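Local coordinates for penicillin binding protein 2X (Streptococcus thermophilus, PDB 5U47) that probably cross-links peptidoglycan strands as a transpeptidase of the divisome during septal wall synthesis, and is probably a target of beta-lactams, at residues T594-G599 with V630-N635; I617-G622 with Q641-T646; Y472-G477 with N499-V504. The protein carries 1 engineered substitution. All coordinates share one frame; numbering follows the deposited sequence.

Contact 1 (T594-G599 with V630-N635); sequences TGDIIG and VDAKEN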
# COMPACT_ATOMS: atom_id res chain seq x y z
N THR A 594 -15.23 15.85 7.32
CA THR A 594 -13.84 16.28 7.24
C THR A 594 -13.35 17.02 8.45
O THR A 594 -12.18 16.90 8.80
CB THR A 594 -13.56 17.23 6.06
OG1 THR A 594 -14.29 18.45 6.24
CG2 THR A 594 -13.94 16.62 4.74
N GLY A 595 -14.25 17.77 9.09
CA GLY A 595 -13.84 18.70 10.12
C GLY A 595 -13.23 19.90 9.38
O GLY A 595 -13.24 19.94 8.13
N ASP A 596 -12.71 20.88 10.13
CA ASP A 596 -12.10 22.09 9.56
C ASP A 596 -10.79 21.79 8.87
O ASP A 596 -9.81 21.50 9.53
CB ASP A 596 -11.80 23.14 10.64
CG ASP A 596 -13.04 23.72 11.25
OD1 ASP A 596 -14.03 23.96 10.52
OD2 ASP A 596 -13.00 23.98 12.49
N ILE A 597 -10.77 21.88 7.54
CA ILE A 597 -9.55 21.59 6.77
C ILE A 597 -9.03 22.76 5.93
O ILE A 597 -8.00 22.63 5.27
CB ILE A 597 -9.71 20.31 5.89
CG1 ILE A 597 -10.86 20.45 4.90
CG2 ILE A 597 -9.92 19.08 6.78
CD1 ILE A 597 -10.92 19.31 3.91
N ILE A 598 -9.70 23.92 6.00
CA ILE A 598 -9.24 25.11 5.26
C ILE A 598 -7.93 25.54 5.92
O ILE A 598 -7.85 25.59 7.15
CB ILE A 598 -10.26 26.28 5.30
CG1 ILE A 598 -11.63 25.85 4.79
CG2 ILE A 598 -9.74 27.49 4.49
CD1 ILE A 598 -11.64 25.30 3.38
N GLY A 599 -6.92 25.84 5.11
CA GLY A 599 -5.61 26.19 5.65
C GLY A 599 -4.69 24.99 5.84
O GLY A 599 -3.48 25.17 5.99
N VAL A 630 -17.45 20.46 0.06
CA VAL A 630 -18.33 20.06 1.15
C VAL A 630 -17.87 20.79 2.40
O VAL A 630 -16.67 21.13 2.55
CB VAL A 630 -18.33 18.53 1.39
CG1 VAL A 630 -18.89 17.79 0.17
CG2 VAL A 630 -16.94 18.01 1.74
N ASP A 631 -18.81 21.03 3.31
CA ASP A 631 -18.54 21.75 4.54
C ASP A 631 -17.92 20.86 5.64
O ASP A 631 -17.99 19.64 5.57
CB ASP A 631 -19.84 22.39 5.05
CG ASP A 631 -20.44 23.39 4.05
OD1 ASP A 631 -19.68 24.00 3.27
OD2 ASP A 631 -21.68 23.56 4.08
N ALA A 632 -17.36 21.51 6.66
CA ALA A 632 -16.67 20.83 7.75
C ALA A 632 -17.51 19.79 8.48
O ALA A 632 -16.97 18.78 8.91
CB ALA A 632 -16.15 21.87 8.76
N LYS A 633 -18.82 20.02 8.61
CA LYS A 633 -19.70 19.10 9.33
C LYS A 633 -20.69 18.40 8.42
O LYS A 633 -21.71 17.88 8.87
CB LYS A 633 -20.45 19.84 10.45
CG LYS A 633 -19.53 20.37 11.54
CD LYS A 633 -20.33 21.02 12.66
CE LYS A 633 -19.41 21.36 13.82
NZ LYS A 633 -20.15 22.01 14.93
N GLU A 634 -20.39 18.40 7.13
CA GLU A 634 -21.22 17.76 6.16
C GLU A 634 -20.82 16.28 6.10
O GLU A 634 -19.64 15.95 6.05
CB GLU A 634 -20.99 18.43 4.80
CG GLU A 634 -21.92 17.93 3.72
CD GLU A 634 -21.86 18.78 2.46
OE1 GLU A 634 -21.39 19.94 2.52
OE2 GLU A 634 -22.31 18.27 1.40
N ASN A 635 -21.81 15.40 6.13
CA ASN A 635 -21.52 13.97 6.07
C ASN A 635 -21.07 13.62 4.67
O ASN A 635 -21.67 14.08 3.70
CB ASN A 635 -22.72 13.11 6.43
CG ASN A 635 -22.35 11.65 6.49
OD1 ASN A 635 -21.60 11.24 7.38
ND2 ASN A 635 -22.84 10.86 5.54
O HOH W 1 -14.58 20.54 4.41
O HOH W 2 -17.20 16.95 5.74
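Gly595 and Ala632 bring the two loops together, their CA atoms 4.3 Å apart. Gly595 N donates to Ala632 O at 2.9 Å, in the carbonyl plane and on a lone pair, though the N-H is bent to 140°. It is the one direct hydrogen bond between the segments. Ala632 belongs to a type I beta turn from Asp631 to Glu634, closed by Glu634 N on Asp631 O. The carboxylate of Glu634 folds back over this turn, and Asp631 N meets OE1 from above the carboxylate plane. Both loops lie in the first PASTA domain. 594-599 leads into helix 602-611. The loop 630-635 lies between strands 625-628 and 641-646. Thr594 has OG1 between its backbone N and carbonyl carbon (chi1 64°), where it donates to Gly595 O at 2.6 Å. OG1 also accepts from a water that donates to Val630 O, giving a bridge to the other loop. A second water accepts from Thr594 N and donates to Asp631 O and Glu634 O. The methyl of Ala632 lies against Asp596, with CB 3.5 Å from OD1. Ile597 and Ile598 touch Val628 of strand 625-628.

Contact 2 (I617-G622 with Q641-T646); sequences IVLGVG and QILIMT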
# COMPACT_ATOMS: atom_id res chain seq x y z
N ILE A 617 -10.45 15.06 -5.02
CA ILE A 617 -9.79 15.55 -6.23
C ILE A 617 -9.11 16.86 -5.80
O ILE A 617 -9.80 17.82 -5.39
CB ILE A 617 -10.79 15.88 -7.35
CG1 ILE A 617 -11.56 14.62 -7.76
CG2 ILE A 617 -10.04 16.48 -8.52
CD1 ILE A 617 -12.76 14.90 -8.64
N VAL A 618 -7.78 16.88 -5.87
CA VAL A 618 -6.99 18.03 -5.47
C VAL A 618 -6.80 18.89 -6.71
O VAL A 618 -6.28 18.40 -7.73
CB VAL A 618 -5.65 17.60 -4.86
CG1 VAL A 618 -4.75 18.80 -4.56
CG2 VAL A 618 -5.91 16.81 -3.57
N LEU A 619 -7.25 20.15 -6.63
CA LEU A 619 -7.14 21.08 -7.76
C LEU A 619 -5.96 22.01 -7.58
O LEU A 619 -5.92 22.82 -6.63
CB LEU A 619 -8.41 21.92 -7.90
CG LEU A 619 -9.73 21.16 -8.06
CD1 LEU A 619 -10.89 22.13 -8.03
CD2 LEU A 619 -9.74 20.35 -9.34
N GLY A 620 -4.99 21.91 -8.48
CA GLY A 620 -3.84 22.80 -8.43
C GLY A 620 -2.64 22.24 -7.68
O GLY A 620 -2.64 21.09 -7.28
N VAL A 621 -1.65 23.10 -7.46
CA VAL A 621 -0.37 22.71 -6.88
C VAL A 621 0.04 23.43 -5.61
O VAL A 621 1.15 23.22 -5.13
CB VAL A 621 0.75 22.91 -7.92
CG1 VAL A 621 0.50 22.01 -9.12
CG2 VAL A 621 0.84 24.37 -8.37
N GLY A 622 -0.83 24.28 -5.07
CA GLY A 622 -0.52 25.02 -3.84
C GLY A 622 -0.43 24.13 -2.61
O GLY A 622 -1.01 23.04 -2.58
N GLN A 641 -17.15 11.69 -4.11
CA GLN A 641 -16.12 12.47 -4.76
C GLN A 641 -16.26 13.93 -4.33
O GLN A 641 -17.33 14.51 -4.46
CB GLN A 641 -16.30 12.37 -6.26
CG GLN A 641 -15.21 13.01 -7.10
CD GLN A 641 -15.62 13.02 -8.56
OE1 GLN A 641 -16.41 13.87 -8.99
NE2 GLN A 641 -15.12 12.04 -9.33
N ILE A 642 -15.17 14.52 -3.84
CA ILE A 642 -15.20 15.91 -3.41
C ILE A 642 -14.03 16.66 -4.03
O ILE A 642 -13.03 16.05 -4.44
CB ILE A 642 -15.16 16.04 -1.87
CG1 ILE A 642 -13.81 15.62 -1.30
CG2 ILE A 642 -16.33 15.27 -1.25
CD1 ILE A 642 -13.60 16.06 0.13
N LEU A 643 -14.15 17.99 -4.09
CA LEU A 643 -13.09 18.84 -4.63
C LEU A 643 -12.37 19.57 -3.50
O LEU A 643 -13.02 20.09 -2.59
CB LEU A 643 -13.65 19.89 -5.55
CG LEU A 643 -14.44 19.48 -6.78
CD1 LEU A 643 -14.90 20.74 -7.50
CD2 LEU A 643 -13.60 18.59 -7.68
N ILE A 644 -11.05 19.61 -3.58
CA ILE A 644 -10.20 20.35 -2.66
C ILE A 644 -9.44 21.32 -3.56
O ILE A 644 -8.59 20.90 -4.35
CB ILE A 644 -9.20 19.44 -1.91
CG1 ILE A 644 -9.94 18.44 -1.01
CG2 ILE A 644 -8.23 20.25 -1.06
CD1 ILE A 644 -9.02 17.39 -0.43
N MET A 645 -9.79 22.60 -3.49
CA MET A 645 -9.09 23.60 -4.30
C MET A 645 -7.94 24.18 -3.51
O MET A 645 -8.15 24.74 -2.45
CB MET A 645 -10.01 24.73 -4.74
CG MET A 645 -9.40 25.63 -5.83
SD MET A 645 -10.51 26.99 -6.25
CE MET A 645 -10.27 28.07 -4.85
N THR A 646 -6.73 24.05 -4.03
CA THR A 646 -5.56 24.57 -3.34
C THR A 646 -5.43 26.05 -3.64
O THR A 646 -6.15 26.59 -4.47
CB THR A 646 -4.26 23.88 -3.77
OG1 THR A 646 -3.94 24.28 -5.12
CG2 THR A 646 -4.40 22.38 -3.68
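With chi1 near 70°, Thr646 tucks its hydroxyl in over its own main chain, toward Leu619 O and Gly622 N. Ile617 sets CG1 beside its own N (chi1 -61°) and lays CD1 on the amide of Gln641, 3.4 Å from CD. The polar ends of that amide bond elsewhere, OE1 to Thr659 N and NE2 to Gly657 O. Strand 617-619 runs parallel to strand 641-646, the middle one of the three-stranded mixed sheet in the first PASTA domain; 620-622 is loop. The pairs are Ile617 with Leu643, Val618 with Ile644 and Leu619 with Met645. Ile617 N donates to Ile642 O, Ile617 O accepts from Ile644 N, and Leu619 N donates to Ile644 O at 2.7 Å. Ile617, Leu619, Leu643 and Met645 share one face. There Ile617 CD1 lies 3.9 Å from Leu643 CD2, and Trp669 of helix 660-670 packs on Leu619, Leu643 and Met645. Val618 and Ile644 line the other face, against helix 602-611. Beyond the last pair the chain turns through Gly620. Leu619 O takes two donors from one residue, Thr646 N at 3.0 Å and Thr646 OG1 at 2.9 Å. The same OG1 accepts from Gly622 N at 3.1 Å.

Contact 3 (Y472-G477 with N499-V504); sequences YMISVG and NNDVTV. Engineered in segment 499-504: Thr503 (natural residue Ala). With ACT (acetate ion), chain D.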
# COMPACT_ATOMS: atom_id res chain seq x y z
N TYR A 472 -0.31 -4.77 -29.22
CA TYR A 472 1.12 -4.72 -29.58
C TYR A 472 1.97 -5.41 -28.52
O TYR A 472 2.97 -6.05 -28.83
CB TYR A 472 1.62 -3.28 -29.81
CG TYR A 472 1.03 -2.61 -31.04
CD1 TYR A 472 1.23 -3.16 -32.30
CD2 TYR A 472 0.33 -1.42 -30.96
CE1 TYR A 472 0.71 -2.56 -33.45
CE2 TYR A 472 -0.20 -0.82 -32.09
CZ TYR A 472 0.01 -1.39 -33.33
OH TYR A 472 -0.51 -0.79 -34.45
N MET A 473 1.55 -5.30 -27.26
CA MET A 473 2.26 -5.94 -26.14
C MET A 473 2.20 -7.48 -26.14
O MET A 473 3.01 -8.13 -25.46
CB MET A 473 1.75 -5.39 -24.80
CG MET A 473 2.22 -3.98 -24.49
SD MET A 473 1.38 -3.22 -23.08
CE MET A 473 2.12 -4.10 -21.72
N ILE A 474 1.27 -8.08 -26.88
CA ILE A 474 1.23 -9.54 -27.00
C ILE A 474 2.51 -10.01 -27.72
O ILE A 474 3.14 -11.02 -27.33
CB ILE A 474 -0.01 -10.04 -27.78
CG1 ILE A 474 -1.30 -9.79 -26.98
CG2 ILE A 474 0.11 -11.52 -28.14
CD1 ILE A 474 -2.57 -10.08 -27.75
N SER A 475 2.89 -9.28 -28.76
CA SER A 475 4.07 -9.63 -29.56
C SER A 475 5.37 -9.59 -28.80
O SER A 475 6.32 -10.28 -29.16
CB SER A 475 4.16 -8.77 -30.84
OG SER A 475 3.03 -9.01 -31.65
N VAL A 476 5.45 -8.77 -27.76
CA VAL A 476 6.65 -8.77 -26.92
C VAL A 476 6.92 -10.21 -26.46
O VAL A 476 8.06 -10.63 -26.36
CB VAL A 476 6.47 -7.86 -25.69
CG1 VAL A 476 7.64 -8.02 -24.74
CG2 VAL A 476 6.31 -6.41 -26.12
N GLY A 477 5.84 -10.94 -26.17
CA GLY A 477 5.91 -12.32 -25.73
C GLY A 477 5.90 -13.37 -26.84
O GLY A 477 6.57 -14.40 -26.72
N ASN A 499 -4.15 -20.90 -21.52
CA ASN A 499 -4.11 -20.70 -22.98
C ASN A 499 -4.47 -19.26 -23.39
O ASN A 499 -4.80 -19.00 -24.54
CB ASN A 499 -5.03 -21.73 -23.68
CG ASN A 499 -6.47 -21.66 -23.20
OD1 ASN A 499 -6.90 -20.69 -22.58
ND2 ASN A 499 -7.23 -22.71 -23.48
N ASN A 500 -4.38 -18.33 -22.44
CA ASN A 500 -4.72 -16.93 -22.70
C ASN A 500 -3.62 -16.19 -23.42
O ASN A 500 -2.44 -16.53 -23.29
CB ASN A 500 -4.91 -16.15 -21.38
CG ASN A 500 -6.20 -16.47 -20.67
OD1 ASN A 500 -6.20 -17.09 -19.61
ND2 ASN A 500 -7.30 -16.05 -21.26
N ASP A 501 -4.02 -15.16 -24.17
CA ASP A 501 -3.08 -14.22 -24.75
C ASP A 501 -2.70 -13.33 -23.56
O ASP A 501 -3.56 -12.93 -22.77
CB ASP A 501 -3.72 -13.35 -25.83
CG ASP A 501 -3.97 -14.09 -27.13
OD1 ASP A 501 -3.25 -15.07 -27.46
OD2 ASP A 501 -4.89 -13.66 -27.84
N VAL A 502 -1.41 -13.01 -23.45
CA VAL A 502 -0.93 -12.22 -22.34
C VAL A 502 -0.23 -10.98 -22.88
O VAL A 502 0.64 -11.05 -23.74
CB VAL A 502 0.05 -13.00 -21.45
CG1 VAL A 502 0.28 -12.25 -20.15
CG2 VAL A 502 -0.49 -14.40 -21.14
N THR A 503 -0.64 -9.85 -22.35
CA THR A 503 -0.10 -8.53 -22.70
C THR A 503 1.09 -8.28 -21.78
O THR A 503 0.93 -8.17 -20.55
CB THR A 503 -1.24 -7.50 -22.52
OG1 THR A 503 -2.03 -7.50 -23.72
CG2 THR A 503 -0.75 -6.08 -22.23
N VAL A 504 2.29 -8.22 -22.35
CA VAL A 504 3.48 -8.04 -21.53
C VAL A 504 4.45 -7.00 -22.07
O VAL A 504 4.46 -6.70 -23.26
CB VAL A 504 4.22 -9.38 -21.40
CG1 VAL A 504 3.31 -10.43 -20.78
CG2 VAL A 504 4.70 -9.86 -22.78
C ACT D . 3.94 -12.25 -33.51
O ACT D . 3.53 -11.12 -33.19
OXT ACT D . 3.66 -13.27 -32.83
CH3 ACT D . 4.77 -12.40 -34.76
O HOH W 3 2.30 -12.59 -25.09
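Val504 N reaches Met473 O from 64° above the carbonyl plane, not on a lone pair. The hydrogen bond is long, 3.2 Å from Val504 N to Met473 O, although the N-H itself points well at the oxygen (166°). Within helix 463-478 the same oxygen takes a weak bond from Val476 N. Val504 O also lies 3.0 Å from Met473 O, and these are two acceptors. Here the helix packs on 503-510, an outer strand of the five-stranded antiparallel sheet of the transpeptidase domain. Met473 bends at chi3 (74°), which carries CE to 3.5 Å from CG2 of Thr503, an engineered residue. Met473 also touches Phe351 and Val299, the latter in the helix that carries a probable SxxK lysine. Thr503 OG1 bonds to Ser536 OG and to Arg470 O, a further link to the helix. Val476 CB lies 3.9 Å from Val504 CG2, and the side chains cross at a slant. Ile474 CD1 lies 4.0 Å from Asp501 CB. A water donates to Ile474 O and to Val502 O, the latter at 2.6 Å. Ser475 points away from the strand and donates to an acetate, probably from the crystallisation liquor. Between the two segments themselves there is one off-plane backbone bond, a water bridge and apolar contacts, so much of the hold probably comes from side-chain packing.

In the fold
Contact 3 comes first along the chain and lies in the transpeptidase domain, where it joins helix 463-478 to an outer strand of the five-stranded sheet. Contacts 1 and 2 follow, both within the first PASTA domain. Their segments alternate: 594-599, 617-622, 630-635, 641-646. Their centres are about 14 Å apart, and they touch where Val630 CG1 meets Ile642 CG2 at 3.9 Å. Helix 602-611 packs against both. The centre of contact 3 is about 47 Å from that of contact 1 and about 38 Å from that of contact 2. Two contacts therefore tie one small domain together, while the third lies in the transpeptidase domain, which carries the probable catalytic motifs.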